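Local coordinates for gram-negative insecticidal protein (Chromobacterium piscinae, PDB 6FBM), which is an insecticidal toxin of the MACPF family that probably acts by forming pores in the membranes of target cells, at residues A138-L141 and R142-R146; A186-T189 and L190-D193. All coordinates share one frame; numbering follows the deposited sequence.

Contact 1 of 2, residues A138-L141 and R142-R146; sequences AATL and RSMLR
Within the MACPF domain, short helix 138-141 passes into the turn that leads to helix 147-154, and Ala138 and Arg142 make the alpha-helical i to i+4 hydrogen bond of this passage: Arg142 N donates to Ala138 O over 3.0 Å. The next bonds shorten to i+3. Met144 N reaches Leu141 O at 2.7 Å, approaching from above the carbonyl plane, 57° out of it. Thr140 O takes a weak bond from Ser143 N and a second from Ser143 OG, 3.1 Å away and nearly in line with the C=O bond. A chi1 of 74° sets Ser143 OG between the Ser143 backbone N and carbonyl carbon, folding the hydroxyl back toward the preceding turn.

Arg142 sends its chain, bent at chi2 and chi3, back along the helix, and Ala139 CA sits over one face of the Arg142 guanidinium, toward the rim of the group; NH2 of Arg142 comes within 3.6 Å of Ala139 CB. Its NH1 makes a weak hydrogen bond to Ala285 O. Leu141 and Met144 meet at an oblique angle, Leu141 CD2 lying 4.1 Å from Met144 SD, while Leu141 and Leu145 both rest on Phe41. Leu145 CD2 approaches Leu141 O to 3.5 Å. With two donors at Thr140 O and a donor at Leu141 O, the carbonyls of the helix's last two residues are satisfied locally, by the turn itself.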
ATOM      1  N   ALA A 138      34.554  -6.412  27.497  1.00 12.04           N
ATOM      2  CA  ALA A 138      35.068  -7.766  27.228  1.00 13.56           C
ATOM      3  C   ALA A 138      34.792  -8.761  28.324  1.00 14.06           C
ATOM      4  O   ALA A 138      34.382  -9.888  28.065  1.00 13.67           O
ATOM      5  CB  ALA A 138      36.570  -7.738  26.967  1.00 13.93           C
ATOM      6  N   ALA A 139      35.030  -8.331  29.550  1.00 15.20           N
ATOM      7  CA  ALA A 139      34.898  -9.230  30.689  1.00 16.60           C
ATOM      8  C   ALA A 139      33.465  -9.672  30.967  1.00 17.17           C
ATOM      9  O   ALA A 139      33.246 -10.762  31.458  1.00 19.52           O
ATOM     10  CB  ALA A 139      35.540  -8.616  31.923  1.00 17.07           C
ATOM     11  N   THR A 140      32.491  -8.837  30.646  1.00 17.97           N
ATOM     12  CA  THR A 140      31.081  -9.218  30.786  1.00 17.59           C
ATOM     13  C   THR A 140      30.677 -10.140  29.643  1.00 17.82           C
ATOM     14  O   THR A 140      29.957 -11.130  29.845  1.00 17.95           O
ATOM     15  CB  THR A 140      30.200  -7.966  30.787  1.00 18.00           C
ATOM     16  OG1 THR A 140      30.551  -7.127  31.882  1.00 16.25           O
ATOM     17  CG2 THR A 140      28.702  -8.334  30.872  1.00 18.23           C
ATOM     18  N   LEU A 141      31.137  -9.802  28.443  1.00 18.38           N
ATOM     19  CA  LEU A 141      30.815 -10.573  27.242  1.00 20.14           C
ATOM     20  C   LEU A 141      31.407 -11.971  27.248  1.00 22.28           C
ATOM     21  O   LEU A 141      30.884 -12.875  26.589  1.00 23.68           O
ATOM     22  CB  LEU A 141      31.279  -9.832  25.977  1.00 20.87           C
ATOM     23  CG  LEU A 141      30.517  -8.539  25.615  1.00 20.90           C
ATOM     24  CD1 LEU A 141      31.316  -7.741  24.589  1.00 20.69           C
ATOM     25  CD2 LEU A 141      29.117  -8.885  25.110  1.00 20.64           C
ATOM     26  N   ARG A 142      32.483 -12.160  28.005  1.00 26.09           N
ATOM     27  CA  ARG A 142      33.131 -13.469  28.143  1.00 26.25           C
ATOM     28  C   ARG A 142      32.167 -14.561  28.525  1.00 25.63           C
ATOM     29  O   ARG A 142      32.309 -15.685  28.046  1.00 28.34           O
ATOM     30  CB  ARG A 142      34.258 -13.401  29.174  1.00 30.07           C
ATOM     31  CG  ARG A 142      35.352 -14.459  28.996  1.00 32.28           C
ATOM     32  CD  ARG A 142      36.730 -13.820  29.028  1.00 32.79           C
ATOM     33  NE  ARG A 142      36.926 -13.051  30.259  1.00 34.86           N
ATOM     34  CZ  ARG A 142      37.756 -12.009  30.414  1.00 36.31           C
ATOM     35  NH1 ARG A 142      38.511 -11.562  29.410  1.00 37.17           N
ATOM     36  NH2 ARG A 142      37.823 -11.397  31.598  1.00 34.35           N
ATOM     37  N   SER A 143      31.170 -14.244  29.348  1.00 25.54           N
ATOM     38  CA  SER A 143      30.130 -15.213  29.724  1.00 27.02           C
ATOM     39  C   SER A 143      28.940 -15.290  28.742  1.00 25.31           C
ATOM     40  O   SER A 143      27.967 -15.983  29.015  1.00 24.55           O
ATOM     41  CB  SER A 143      29.614 -14.897  31.141  1.00 28.04           C
ATOM     42  OG  SER A 143      28.787 -13.742  31.130  1.00 30.14           O
ATOM     43  N   MET A 144      29.022 -14.589  27.614  1.00 24.14           N
ATOM     44  CA  MET A 144      27.909 -14.471  26.668  1.00 23.32           C
ATOM     45  C   MET A 144      28.283 -14.954  25.283  1.00 23.04           C
ATOM     46  O   MET A 144      27.585 -14.631  24.329  1.00 24.64           O
ATOM     47  CB  MET A 144      27.468 -12.998  26.589  1.00 21.39           C
ATOM     48  CG  MET A 144      26.816 -12.502  27.864  1.00 20.39           C
ATOM     49  SD  MET A 144      26.806 -10.716  27.901  1.00 19.58           S
ATOM     50  CE  MET A 144      25.610 -10.260  26.649  1.00 20.01           C
ATOM     51  N   LEU A 145      29.359 -15.736  25.174  1.00 21.90           N
ATOM     52  CA  LEU A 145      29.857 -16.170  23.886  1.00 23.08           C
ATOM     53  C   LEU A 145      28.986 -17.280  23.351  1.00 25.51           C
ATOM     54  O   LEU A 145      28.468 -18.096  24.124  1.00 25.05           O
ATOM     55  CB  LEU A 145      31.294 -16.682  24.015  1.00 23.60           C
ATOM     56  CG  LEU A 145      32.324 -15.722  24.595  1.00 23.38           C
ATOM     57  CD1 LEU A 145      33.681 -16.395  24.569  1.00 22.56           C
ATOM     58  CD2 LEU A 145      32.366 -14.411  23.829  1.00 23.94           C
ATOM     59  N   ARG A 146      28.810 -17.307  22.034  1.00 28.30           N
ATOM     60  CA  ARG A 146      28.118 -18.423  21.396  1.00 32.24           C
ATOM     61  C   ARG A 146      29.053 -19.613  21.483  1.00 31.62           C
ATOM     62  O   ARG A 146      30.268 -19.458  21.585  1.00 30.14           O
ATOM     63  CB  ARG A 146      27.761 -18.135  19.938  1.00 36.64           C
ATOM     64  CG  ARG A 146      26.784 -16.986  19.767  1.00 40.70           C
ATOM     65  CD  ARG A 146      25.717 -17.182  18.737  1.00 46.24           C
ATOM     66  NE  ARG A 146      24.725 -18.177  19.150  1.00 51.38           N
ATOM     67  CZ  ARG A 146      23.553 -17.906  19.734  1.00 53.35           C
ATOM     68  NH1 ARG A 146      23.167 -16.655  20.006  1.00 52.89           N
ATOM     69  NH2 ARG A 146      22.739 -18.912  20.050  1.00 52.31           N
TER

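Contact 2 of 2, residues A186-T189 and L190-D193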
ATOM      1  N   ALA A 186      39.439  13.351  -4.995  1.00 15.80           N
ATOM      2  CA  ALA A 186      40.815  13.326  -5.450  1.00 16.22           C
ATOM      3  C   ALA A 186      41.050  14.638  -6.194  1.00 16.16           C
ATOM      4  O   ALA A 186      40.573  14.805  -7.320  1.00 14.87           O
ATOM      5  CB  ALA A 186      41.039  12.150  -6.375  1.00 16.57           C
ATOM      6  N   SER A 187      41.763  15.569  -5.554  1.00 16.43           N
ATOM      7  CA  SER A 187      41.904  16.914  -6.092  1.00 16.79           C
ATOM      8  C   SER A 187      43.319  17.101  -6.647  1.00 17.93           C
ATOM      9  O   SER A 187      44.307  16.701  -6.015  1.00 17.60           O
ATOM     10  CB  SER A 187      41.632  17.945  -5.006  1.00 16.69           C
ATOM     11  OG  SER A 187      40.278  17.938  -4.607  1.00 16.91           O
ATOM     12  N   LYS A 188      43.389  17.717  -7.824  1.00 18.33           N
ATOM     13  CA  LYS A 188      44.618  18.168  -8.415  1.00 19.93           C
ATOM     14  C   LYS A 188      44.792  19.621  -7.965  1.00 19.23           C
ATOM     15  O   LYS A 188      44.380  20.547  -8.677  1.00 17.56           O
ATOM     16  CB  LYS A 188      44.494  18.052  -9.941  1.00 22.88           C
ATOM     17  CG  LYS A 188      44.896  16.651 -10.425  1.00 25.28           C
ATOM     18  CD  LYS A 188      44.235  16.046 -11.663  1.00 27.54           C
ATOM     19  CE  LYS A 188      43.762  17.033 -12.698  1.00 30.73           C
ATOM     20  NZ  LYS A 188      43.629  16.349 -14.028  1.00 34.26           N
ATOM     21  N   THR A 189      45.371  19.835  -6.784  1.00 19.16           N
ATOM     22  CA  THR A 189      45.378  21.180  -6.197  1.00 20.51           C
ATOM     23  C   THR A 189      46.231  22.190  -6.969  1.00 22.33           C
ATOM     24  O   THR A 189      45.951  23.379  -6.966  1.00 22.02           O
ATOM     25  CB  THR A 189      45.844  21.230  -4.706  1.00 20.85           C
ATOM     26  OG1 THR A 189      47.136  20.659  -4.562  1.00 21.08           O
ATOM     27  CG2 THR A 189      44.914  20.501  -3.799  1.00 20.85           C
ATOM     28  N   LEU A 190      47.264  21.706  -7.644  1.00 25.28           N
ATOM     29  CA  LEU A 190      48.149  22.535  -8.445  1.00 25.36           C
ATOM     30  C   LEU A 190      47.424  23.205  -9.617  1.00 26.07           C
ATOM     31  O   LEU A 190      47.936  24.172 -10.185  1.00 26.44           O
ATOM     32  CB  LEU A 190      49.362  21.751  -8.945  1.00 24.10           C
ATOM     33  CG  LEU A 190      50.173  20.939  -7.944  1.00 24.89           C
ATOM     34  CD1 LEU A 190      51.325  20.242  -8.641  1.00 25.21           C
ATOM     35  CD2 LEU A 190      50.596  21.759  -6.735  1.00 25.00           C
ATOM     36  N   LYS A 191      46.238  22.719  -9.967  1.00 27.45           N
ATOM     37  CA  LYS A 191      45.380  23.379 -10.962  1.00 30.02           C
ATOM     38  C   LYS A 191      44.316  24.303 -10.366  1.00 32.33           C
ATOM     39  O   LYS A 191      43.405  24.710 -11.080  1.00 34.42           O
ATOM     40  CB  LYS A 191      44.700  22.326 -11.844  1.00 30.65           C
ATOM     41  CG  LYS A 191      45.669  21.357 -12.499  1.00 30.10           C
ATOM     42  CD  LYS A 191      45.035  20.583 -13.639  1.00 31.23           C
ATOM     43  CE  LYS A 191      44.867  21.383 -14.912  1.00 31.10           C
ATOM     44  NZ  LYS A 191      43.752  20.786 -15.693  1.00 31.27           N
ATOM     45  N   MET A 192      44.458  24.704  -9.105  1.00 37.61           N
ATOM     46  CA  MET A 192      43.301  25.111  -8.297  1.00 42.41           C
ATOM     47  C   MET A 192      43.362  26.440  -7.505  1.00 54.66           C
ATOM     48  O   MET A 192      42.765  26.524  -6.417  1.00 67.52           O
ATOM     49  CB  MET A 192      42.987  23.948  -7.336  1.00 38.67           C
ATOM     50  CG  MET A 192      41.650  23.295  -7.473  1.00 35.98           C
ATOM     51  SD  MET A 192      41.358  22.224  -6.053  1.00 29.39           S
ATOM     52  CE  MET A 192      40.971  23.421  -4.783  1.00 33.41           C
ATOM     53  N   ASP A 193      44.049  27.472  -8.017  1.00 59.12           N
ATOM     54  CA  ASP A 193      43.972  28.834  -7.413  1.00 63.30           C
ATOM     55  C   ASP A 193      44.163  28.777  -5.890  1.00 62.97           C
ATOM     56  O   ASP A 193      43.464  29.440  -5.110  1.00 53.26           O
ATOM     57  CB  ASP A 193      42.629  29.509  -7.750  1.00 71.66           C
ATOM     58  CG  ASP A 193      42.352  29.584  -9.275  1.00 82.03           C
ATOM     59  OD1 ASP A 193      43.321  29.784 -10.044  1.00 82.37           O
ATOM     60  OD2 ASP A 193      41.172  29.433  -9.711  1.00 89.09           O
TER
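The flat group here is the peptide carbonyl of Lys188: Lys191 N sits over one of its faces, 48° out of the carbonyl plane, and donates a hydrogen bond of 3.1 Å to Lys188 O. Lys191 CB also comes within 3.6 Å of Lys188 O. This i to i+3 bond closes a short 3-10 turn at Thr189 and Leu190, following strand 179-187 of the MACPF sheet and leading toward helix 198-209. A second bond of the same spacing, from Met192 N to Thr189 O, is weak, with an N-H...O angle of only 122°.

The turn places Lys188 and Lys191 side by side, their chains pointing the same way, with Lys188 CE 3.9 Å from Lys191 CD. Their ammonium groups end 4.7 Å apart, NZ to NZ, beside Asp379: Lys188 NZ is hydrogen-bonded to the Asp379 backbone oxygen, and Lys191 NZ forms a long, weak ion pair with its carboxylate, which would probably ease the closeness of two like charges.

Elsewhere the turn packs against helices. Thr189 and Met192 touch Leu198, and Met192 also meets Phe228 of helix 220-230. Ser187 OG is hydrogen-bonded to Ser232 OG on the adjoining strand. Met192 SD lies 4.2 Å from Thr189 CA and 4.4 Å from Ser187 CB.

Overall arrangement
Contacts 1 and 2 lie in series within the MACPF region, yet their centres are 50 Å apart and their nearest atoms about 37 Å. Between them along the chain come helices 147-154 and 160-167 and strand 170-177, before strand 179-187 runs into contact 2. Contact 1 sits toward the periphery, its centre 43 Å from that of the chain, whereas contact 2 is 9 Å from it. Contact 2 also opens the helical insertion between strands 179-187 and 232-239, a position consistent with one of the helix clusters that unfurl into membrane-inserted hairpins in pore-forming MACPF relatives.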